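Local coordinates for protein DNA-binding response regulator, merR family (Colwellia psychrerythraea, PDB 3CNB) that probably binds DNA as a response regulator whose signal receiver domain, the part crystallised here, is predicted to be phosphorylated on an aspartate, at residues H74-T79 against A83-I88. Sequence-based numbering, arbitrary orientation.
Sequences HRIKST and ANIIVI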
loop_
_atom_site.group_PDB
_atom_site.type_symbol
_atom_site.label_atom_id
_atom_site.label_comp_id
_atom_site.label_asym_id
_atom_site.label_seq_id
_atom_site.Cartn_x
_atom_site.Cartn_y
_atom_site.Cartn_z
ATOM N N HIS A 74 5.188 7.995 -6.511
ATOM C CA HIS A 74 5.580 9.379 -6.715
ATOM C C HIS A 74 4.371 10.284 -6.934
ATOM O O HIS A 74 4.257 11.327 -6.279
ATOM C CB HIS A 74 6.538 9.469 -7.900
ATOM C CG HIS A 74 7.047 10.849 -8.161
ATOM N ND1 HIS A 74 7.520 11.668 -7.159
ATOM C CD2 HIS A 74 7.180 11.543 -9.314
ATOM C CE1 HIS A 74 7.913 12.814 -7.684
ATOM N NE2 HIS A 74 7.726 12.760 -8.990
ATOM N N ARG A 75 3.452 9.877 -7.817
ATOM C CA ARG A 75 2.192 10.638 -8.037
ATOM C C ARG A 75 1.352 10.800 -6.776
ATOM O O ARG A 75 0.778 11.860 -6.571
ATOM C CB ARG A 75 1.325 10.018 -9.161
ATOM C CG ARG A 75 -0.037 10.716 -9.420
ATOM C CD ARG A 75 -1.208 9.984 -8.724
ATOM N NE ARG A 75 -2.486 10.692 -8.868
ATOM C CZ ARG A 75 -3.001 11.542 -7.983
ATOM N NH1 ARG A 75 -2.369 11.800 -6.848
ATOM N NH2 ARG A 75 -4.164 12.130 -8.228
ATOM N N ILE A 76 1.241 9.749 -5.958
ATOM C CA ILE A 76 0.472 9.842 -4.702
ATOM C C ILE A 76 1.106 10.862 -3.750
ATOM O O ILE A 76 0.431 11.760 -3.247
ATOM C CB ILE A 76 0.310 8.475 -3.967
ATOM C CG1 ILE A 76 -0.631 7.554 -4.752
ATOM C CG2 ILE A 76 -0.237 8.691 -2.499
ATOM C CD1 ILE A 76 -0.468 6.063 -4.474
ATOM N N LYS A 77 2.409 10.727 -3.533
ATOM C CA LYS A 77 3.092 11.506 -2.492
ATOM C C LYS A 77 3.463 12.939 -2.896
ATOM O O LYS A 77 3.830 13.742 -2.037
ATOM C CB LYS A 77 4.327 10.733 -1.972
ATOM C CG LYS A 77 3.971 9.407 -1.273
ATOM C CD LYS A 77 3.141 9.641 -0.010
ATOM C CE LYS A 77 3.926 10.347 1.112
ATOM N NZ LYS A 77 3.087 10.363 2.349
ATOM N N SER A 78 3.367 13.273 -4.183
ATOM C CA SER A 78 3.725 14.623 -4.645
ATOM C C SER A 78 2.528 15.491 -5.053
ATOM O O SER A 78 2.715 16.622 -5.511
ATOM C CB SER A 78 4.712 14.571 -5.807
ATOM O OG SER A 78 4.150 13.868 -6.908
ATOM N N THR A 79 1.316 14.972 -4.888
ATOM C CA THR A 79 0.096 15.695 -5.253
ATOM C C THR A 79 -0.597 16.075 -3.966
ATOM O O THR A 79 -0.815 15.210 -3.116
ATOM C CB THR A 79 -0.831 14.813 -6.133
ATOM O OG1 THR A 79 -0.120 14.398 -7.306
ATOM C CG2 THR A 79 -2.119 15.532 -6.565
ATOM N N ALA A 83 -1.036 13.661 -0.757
ATOM C CA ALA A 83 0.317 13.690 -0.171
ATOM C C ALA A 83 0.398 13.079 1.218
ATOM O O ALA A 83 1.429 12.511 1.577
ATOM C CB ALA A 83 0.852 15.090 -0.141
ATOM N N ASN A 84 -0.688 13.166 1.986
ATOM C CA ASN A 84 -0.722 12.631 3.357
ATOM C C ASN A 84 -1.083 11.153 3.524
ATOM O O ASN A 84 -1.063 10.625 4.651
ATOM C CB ASN A 84 -1.618 13.507 4.238
ATOM C CG ASN A 84 -1.000 14.857 4.500
ATOM O OD1 ASN A 84 0.179 14.952 4.842
ATOM N ND2 ASN A 84 -1.777 15.910 4.314
ATOM N N ILE A 85 -1.410 10.488 2.415
ATOM C CA ILE A 85 -1.671 9.048 2.416
ATOM C C ILE A 85 -0.393 8.308 2.827
ATOM O O ILE A 85 0.695 8.614 2.325
ATOM C CB ILE A 85 -2.142 8.559 1.005
ATOM C CG1 ILE A 85 -3.486 9.187 0.621
ATOM C CG2 ILE A 85 -2.250 7.048 0.953
ATOM C CD1 ILE A 85 -4.091 8.636 -0.703
ATOM N N ILE A 86 -0.518 7.366 3.762
ATOM C CA ILE A 86 0.620 6.536 4.166
ATOM C C ILE A 86 0.764 5.409 3.157
ATOM O O ILE A 86 -0.124 4.563 3.035
ATOM C CB ILE A 86 0.429 5.905 5.571
ATOM C CG1 ILE A 86 0.266 6.976 6.651
ATOM C CG2 ILE A 86 1.583 4.915 5.904
ATOM C CD1 ILE A 86 -0.653 6.492 7.802
ATOM N N VAL A 87 1.878 5.419 2.429
ATOM C CA VAL A 87 2.131 4.445 1.398
ATOM C C VAL A 87 3.118 3.376 1.883
ATOM O O VAL A 87 4.258 3.674 2.230
ATOM C CB VAL A 87 2.669 5.107 0.092
ATOM C CG1 VAL A 87 3.104 4.044 -0.902
ATOM C CG2 VAL A 87 1.603 6.025 -0.537
ATOM N N ILE A 88 2.668 2.127 1.873
ATOM C CA ILE A 88 3.531 1.003 2.194
ATOM C C ILE A 88 3.712 0.142 0.952
ATOM O O ILE A 88 2.767 -0.493 0.492
ATOM C CB ILE A 88 2.949 0.185 3.390
ATOM C CG1 ILE A 88 2.897 1.075 4.649
ATOM C CG2 ILE A 88 3.797 -1.047 3.682
ATOM C CD1 ILE A 88 2.126 0.491 5.785
HETATM O O HOH W 1 4.104 7.450 2.801
#
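Lys77, in the last turn of helix 69-77, reaches over to the loop that leads into strand 86-91 and joins two of its backbone carbonyls through one ammonium group. NZ donates to Ala83 O at 2.8 Å and to Ile85 O at 3.0 Å, approaching both oxygens from somewhat outside their carbonyl planes (C=O...N angles 157° and 149°). A third partner of NZ is a water, which also accepts from Val87 N and so links the amine to the beginning of the strand. Bends at chi2 and chi3, both close to -65°, curl the chain back over the loop instead of letting it extend from the helix. With an alanine here, the carbonyls of Ala83 and Ile85 are likely to lose their shared donor and the bridging water its link to the helix. Next to these bonds, Ile76 CG2, set anti to its own backbone N, rests 3.8 Å from Val87 CG2 and 4.0 Å from Ile85 CB; Lys77 CD also touches Val87 CG2, at 4.0 Å. Acceptors at the helix end are also engaged: Ser78 OG binds His74 O from above the carbonyl plane, Thr79 OG1 binds Arg75 O in plane at 2.8 Å, and Ile76 O and Thr79 O share the hydroxyl of Thr82. Through Lys77 and its water, the helix C-terminus is tied to the start of the next parallel strand, closing the beta-alpha-beta crossover 57-61, 69-77, 86-91 of the CheY-like receiver fold.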